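Local structure of Phthiocerol/phthiodiolone dimycocerosyl transferase (Mycobacterium tuberculosis, 1Q9J) at residues A[205-217]-A[363-376]. The protein probably catalyses the transfer of mycocerosyl groups from mycocerosic acid synthase onto phthiocerol and related diols, the last step in making dimycocerosate ester lipids. Sequence-based numbering, arbitrary orientation.
Sequences PGLPQAVPVTRLW and DIKGQFYCSISVPL
Arg215 NH2 meets Asp363 OD1 at 2.7 Å in a salt bridge joining the sheets of the two related domains of this CoA-dependent acyltransferase fold. Strand 360-368 adds to the sheet of strand 23-31, strand 213-216 edges that of strand 387-393, and the two diverge, roughly antiparallel at 152°. The carboxylate oxygen lies in the guanidinium plane, although the two flat groups are turned 64° apart. Arg215 NH1 donates to Ile364 O (3.2 Å), also near that plane, and has Glu391 as a second partner, so both ends of the guanidinium are held. Lys365 crosses at about a right angle, laying CG over one guanidinium face, then bends at its last torsion (chi4 61°) to bring NZ within 2.7 Å of Asp363 OD2; the shared acid probably tempers the two like charges. Toward Pro208 the chains converge, joined by backbone bonds from Val211 N to Phe368 O and Gln209 N to Cys370 O. Val213 CG2 packs against Gln367 CG. Phe368 turns its ring to His393 and Phe331, close to His124, the probable proton acceptor. Ala210 sits over one face of the Tyr369 ring, its CA 3.9 Å from the centroid in a CH-pi contact, while Val211 CG2 lies against Cys370 SG.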
loop_
_atom_site.group_PDB
_atom_site.type_symbol
_atom_site.label_atom_id
_atom_site.label_comp_id
_atom_site.label_asym_id
_atom_site.label_seq_id
_atom_site.Cartn_x
_atom_site.Cartn_y
_atom_site.Cartn_z
ATOM N N PRO A 205 -20.568 -6.019 1.278
ATOM C CA PRO A 205 -19.251 -6.590 0.978
ATOM C C PRO A 205 -19.097 -8.028 1.469
ATOM O O PRO A 205 -18.547 -8.273 2.546
ATOM C CB PRO A 205 -18.301 -5.639 1.693
ATOM C CG PRO A 205 -19.082 -5.279 2.923
ATOM C CD PRO A 205 -20.463 -5.006 2.343
ATOM N N GLY A 206 -19.582 -8.977 0.674
ATOM C CA GLY A 206 -19.483 -10.376 1.054
ATOM C C GLY A 206 -18.047 -10.862 1.093
ATOM O O GLY A 206 -17.116 -10.087 0.866
ATOM N N LEU A 207 -17.872 -12.148 1.385
ATOM C CA LEU A 207 -16.549 -12.751 1.452
ATOM C C LEU A 207 -15.595 -12.123 0.434
ATOM O O LEU A 207 -15.955 -11.906 -0.729
ATOM C CB LEU A 207 -16.652 -14.268 1.251
ATOM C CG LEU A 207 -17.772 -14.805 0.347
ATOM C CD1 LEU A 207 -17.400 -14.611 -1.115
ATOM C CD2 LEU A 207 -17.997 -16.279 0.641
ATOM N N PRO A 208 -14.372 -11.794 0.884
ATOM C CA PRO A 208 -13.293 -11.177 0.108
ATOM C C PRO A 208 -12.541 -12.183 -0.732
ATOM O O PRO A 208 -12.266 -13.286 -0.269
ATOM C CB PRO A 208 -12.385 -10.574 1.186
ATOM C CG PRO A 208 -13.238 -10.528 2.426
ATOM C CD PRO A 208 -14.021 -11.802 2.313
ATOM N N GLN A 209 -12.201 -11.804 -1.962
ATOM C CA GLN A 209 -11.443 -12.688 -2.853
ATOM C C GLN A 209 -10.170 -11.957 -3.325
ATOM O O GLN A 209 -10.204 -10.760 -3.617
ATOM C CB GLN A 209 -12.295 -13.107 -4.073
ATOM C CG GLN A 209 -13.690 -13.747 -3.783
ATOM C CD GLN A 209 -13.638 -15.205 -3.303
ATOM O OE1 GLN A 209 -13.043 -16.071 -3.950
ATOM N NE2 GLN A 209 -14.288 -15.479 -2.172
ATOM N N ALA A 210 -9.057 -12.688 -3.379
ATOM C CA ALA A 210 -7.764 -12.149 -3.806
ATOM C C ALA A 210 -7.902 -11.293 -5.058
ATOM O O ALA A 210 -8.762 -11.549 -5.892
ATOM C CB ALA A 210 -6.789 -13.287 -4.074
ATOM N N VAL A 211 -7.066 -10.270 -5.188
ATOM C CA VAL A 211 -7.118 -9.417 -6.370
ATOM C C VAL A 211 -6.004 -9.856 -7.327
ATOM O O VAL A 211 -4.858 -10.064 -6.921
ATOM C CB VAL A 211 -6.940 -7.923 -5.988
ATOM C CG1 VAL A 211 -7.161 -7.027 -7.197
ATOM C CG2 VAL A 211 -7.906 -7.555 -4.883
ATOM N N PRO A 212 -6.336 -10.041 -8.613
ATOM C CA PRO A 212 -5.277 -10.456 -9.536
ATOM C C PRO A 212 -4.133 -9.444 -9.513
ATOM O O PRO A 212 -4.369 -8.232 -9.496
ATOM C CB PRO A 212 -5.999 -10.530 -10.885
ATOM C CG PRO A 212 -7.183 -9.610 -10.718
ATOM C CD PRO A 212 -7.624 -9.892 -9.312
ATOM N N VAL A 213 -2.904 -9.956 -9.476
ATOM C CA VAL A 213 -1.701 -9.121 -9.454
ATOM C C VAL A 213 -0.638 -9.599 -10.427
ATOM O O VAL A 213 -0.074 -10.685 -10.253
ATOM C CB VAL A 213 -1.003 -9.101 -8.073
ATOM C CG1 VAL A 213 0.235 -8.198 -8.138
ATOM C CG2 VAL A 213 -1.962 -8.631 -6.992
ATOM N N THR A 214 -0.349 -8.776 -11.435
ATOM C CA THR A 214 0.684 -9.094 -12.418
ATOM C C THR A 214 1.972 -8.436 -11.953
ATOM O O THR A 214 1.947 -7.354 -11.378
ATOM C CB THR A 214 0.360 -8.533 -13.791
ATOM O OG1 THR A 214 -0.858 -9.108 -14.270
ATOM C CG2 THR A 214 1.486 -8.858 -14.753
ATOM N N ARG A 215 3.101 -9.067 -12.228
ATOM C CA ARG A 215 4.345 -8.495 -11.780
ATOM C C ARG A 215 5.515 -8.757 -12.735
ATOM O O ARG A 215 5.753 -9.900 -13.150
ATOM C CB ARG A 215 4.610 -9.032 -10.374
ATOM C CG ARG A 215 5.936 -8.697 -9.754
ATOM C CD ARG A 215 5.766 -8.708 -8.254
ATOM N NE ARG A 215 6.855 -9.371 -7.552
ATOM C CZ ARG A 215 7.013 -9.340 -6.233
ATOM N NH1 ARG A 215 6.155 -8.674 -5.466
ATOM N NH2 ARG A 215 8.025 -9.988 -5.673
ATOM N N LEU A 216 6.224 -7.685 -13.101
ATOM C CA LEU A 216 7.379 -7.764 -14.006
ATOM C C LEU A 216 8.604 -7.201 -13.318
ATOM O O LEU A 216 8.512 -6.184 -12.645
ATOM C CB LEU A 216 7.130 -6.949 -15.269
ATOM C CG LEU A 216 5.995 -7.464 -16.140
ATOM C CD1 LEU A 216 5.811 -6.557 -17.353
ATOM C CD2 LEU A 216 6.323 -8.885 -16.567
ATOM N N TRP A 217 9.747 -7.854 -13.497
ATOM C CA TRP A 217 10.983 -7.390 -12.883
ATOM C C TRP A 217 11.923 -6.672 -13.854
ATOM O O TRP A 217 11.586 -6.399 -15.011
ATOM C CB TRP A 217 11.744 -8.556 -12.250
ATOM C CG TRP A 217 11.147 -9.088 -11.002
ATOM C CD1 TRP A 217 9.916 -9.646 -10.861
ATOM C CD2 TRP A 217 11.767 -9.140 -9.712
ATOM N NE1 TRP A 217 9.726 -10.042 -9.563
ATOM C CE2 TRP A 217 10.849 -9.741 -8.831
ATOM C CE3 TRP A 217 13.013 -8.729 -9.212
ATOM C CZ2 TRP A 217 11.136 -9.954 -7.464
ATOM C CZ3 TRP A 217 13.300 -8.940 -7.851
ATOM C CH2 TRP A 217 12.363 -9.544 -6.998
ATOM N N ASP A 363 11.994 -13.475 -1.380
ATOM C CA ASP A 363 11.072 -12.647 -2.139
ATOM C C ASP A 363 10.003 -12.039 -1.242
ATOM O O ASP A 363 9.688 -12.580 -0.184
ATOM C CB ASP A 363 10.423 -13.477 -3.252
ATOM C CG ASP A 363 9.685 -12.625 -4.249
ATOM O OD1 ASP A 363 9.844 -11.382 -4.174
ATOM O OD2 ASP A 363 8.957 -13.195 -5.103
ATOM N N ILE A 364 9.463 -10.902 -1.663
ATOM C CA ILE A 364 8.428 -10.215 -0.900
ATOM C C ILE A 364 7.338 -9.712 -1.840
ATOM O O ILE A 364 7.536 -8.733 -2.556
ATOM C CB ILE A 364 9.024 -9.021 -0.115
ATOM C CG1 ILE A 364 9.737 -9.532 1.138
ATOM C CG2 ILE A 364 7.939 -8.024 0.240
ATOM C CD1 ILE A 364 10.379 -8.443 1.987
ATOM N N LYS A 365 6.191 -10.388 -1.837
ATOM C CA LYS A 365 5.082 -10.002 -2.707
ATOM C C LYS A 365 3.925 -9.423 -1.903
ATOM O O LYS A 365 3.599 -9.909 -0.822
ATOM C CB LYS A 365 4.570 -11.207 -3.511
ATOM C CG LYS A 365 5.629 -11.978 -4.287
ATOM C CD LYS A 365 5.010 -13.134 -5.069
ATOM C CE LYS A 365 6.078 -14.097 -5.593
ATOM N NZ LYS A 365 6.869 -14.709 -4.478
ATOM N N GLY A 366 3.299 -8.385 -2.438
ATOM C CA GLY A 366 2.182 -7.777 -1.750
ATOM C C GLY A 366 0.940 -7.951 -2.586
ATOM O O GLY A 366 0.988 -7.904 -3.817
ATOM N N GLN A 367 -0.186 -8.164 -1.926
ATOM C CA GLN A 367 -1.424 -8.345 -2.657
ATOM C C GLN A 367 -2.598 -7.934 -1.795
ATOM O O GLN A 367 -2.516 -7.945 -0.572
ATOM C CB GLN A 367 -1.574 -9.808 -3.073
ATOM C CG GLN A 367 -2.839 -10.115 -3.852
ATOM C CD GLN A 367 -2.894 -11.564 -4.322
ATOM O OE1 GLN A 367 -3.742 -11.928 -5.139
ATOM N NE2 GLN A 367 -1.989 -12.396 -3.801
ATOM N N PHE A 368 -3.688 -7.566 -2.450
ATOM C CA PHE A 368 -4.892 -7.160 -1.752
ATOM C C PHE A 368 -5.922 -8.283 -1.799
ATOM O O PHE A 368 -5.815 -9.208 -2.610
ATOM C CB PHE A 368 -5.485 -5.914 -2.403
ATOM C CG PHE A 368 -4.566 -4.723 -2.390
ATOM C CD1 PHE A 368 -4.275 -4.046 -3.569
ATOM C CD2 PHE A 368 -3.998 -4.270 -1.201
ATOM C CE1 PHE A 368 -3.434 -2.943 -3.566
ATOM C CE2 PHE A 368 -3.155 -3.163 -1.192
ATOM C CZ PHE A 368 -2.873 -2.501 -2.377
ATOM N N TYR A 369 -6.918 -8.199 -0.923
ATOM C CA TYR A 369 -7.993 -9.183 -0.890
ATOM C C TYR A 369 -9.328 -8.511 -0.676
ATOM O O TYR A 369 -10.120 -8.986 0.120
ATOM C CB TYR A 369 -7.789 -10.200 0.225
ATOM C CG TYR A 369 -6.779 -11.269 -0.097
ATOM C CD1 TYR A 369 -5.413 -10.983 -0.120
ATOM C CD2 TYR A 369 -7.185 -12.582 -0.361
ATOM C CE1 TYR A 369 -4.476 -11.979 -0.394
ATOM C CE2 TYR A 369 -6.256 -13.583 -0.635
ATOM C CZ TYR A 369 -4.906 -13.273 -0.648
ATOM O OH TYR A 369 -3.974 -14.246 -0.900
ATOM N N CYS A 370 -9.583 -7.402 -1.359
ATOM C CA CYS A 370 -10.869 -6.754 -1.194
ATOM C C CYS A 370 -11.976 -7.684 -1.707
ATOM O O CYS A 370 -11.703 -8.674 -2.397
ATOM C CB CYS A 370 -10.884 -5.423 -1.935
ATOM S SG CYS A 370 -10.207 -5.487 -3.589
ATOM N N SER A 371 -13.223 -7.382 -1.358
ATOM C CA SER A 371 -14.330 -8.222 -1.796
ATOM C C SER A 371 -14.556 -8.090 -3.303
ATOM O O SER A 371 -14.377 -7.016 -3.869
ATOM C CB SER A 371 -15.614 -7.873 -1.019
ATOM O OG SER A 371 -16.051 -6.552 -1.287
ATOM N N ILE A 372 -14.932 -9.198 -3.944
ATOM C CA ILE A 372 -15.192 -9.247 -5.388
ATOM C C ILE A 372 -15.894 -7.978 -5.868
ATOM O O ILE A 372 -16.575 -7.305 -5.094
ATOM C CB ILE A 372 -16.077 -10.498 -5.755
ATOM C CG1 ILE A 372 -15.209 -11.759 -5.843
ATOM C CG2 ILE A 372 -16.817 -10.278 -7.072
ATOM C CD1 ILE A 372 -14.280 -11.810 -7.057
ATOM N N SER A 373 -15.709 -7.652 -7.141
ATOM C CA SER A 373 -16.334 -6.486 -7.747
ATOM C C SER A 373 -15.694 -5.166 -7.350
ATOM O O SER A 373 -16.293 -4.105 -7.544
ATOM C CB SER A 373 -17.831 -6.441 -7.423
ATOM O OG SER A 373 -18.064 -5.880 -6.155
ATOM N N VAL A 374 -14.486 -5.221 -6.797
ATOM C CA VAL A 374 -13.785 -3.999 -6.415
ATOM C C VAL A 374 -13.082 -3.448 -7.645
ATOM O O VAL A 374 -12.178 -4.081 -8.195
ATOM C CB VAL A 374 -12.724 -4.245 -5.311
ATOM C CG1 VAL A 374 -11.881 -2.993 -5.112
ATOM C CG2 VAL A 374 -13.402 -4.583 -4.007
ATOM N N PRO A 375 -13.505 -2.264 -8.106
ATOM C CA PRO A 375 -12.907 -1.628 -9.279
ATOM C C PRO A 375 -11.527 -1.103 -8.919
ATOM O O PRO A 375 -11.292 0.103 -8.896
ATOM C CB PRO A 375 -13.886 -0.503 -9.592
ATOM C CG PRO A 375 -14.359 -0.104 -8.225
ATOM C CD PRO A 375 -14.603 -1.442 -7.567
ATOM N N LEU A 376 -10.615 -2.016 -8.631
ATOM C CA LEU A 376 -9.287 -1.608 -8.255
ATOM C C LEU A 376 -8.307 -1.666 -9.405
ATOM O O LEU A 376 -7.716 -2.709 -9.681
ATOM C CB LEU A 376 -8.771 -2.473 -7.105
ATOM C CG LEU A 376 -7.374 -2.111 -6.591
ATOM C CD1 LEU A 376 -7.430 -0.734 -5.962
ATOM C CD2 LEU A 376 -6.898 -3.138 -5.590
#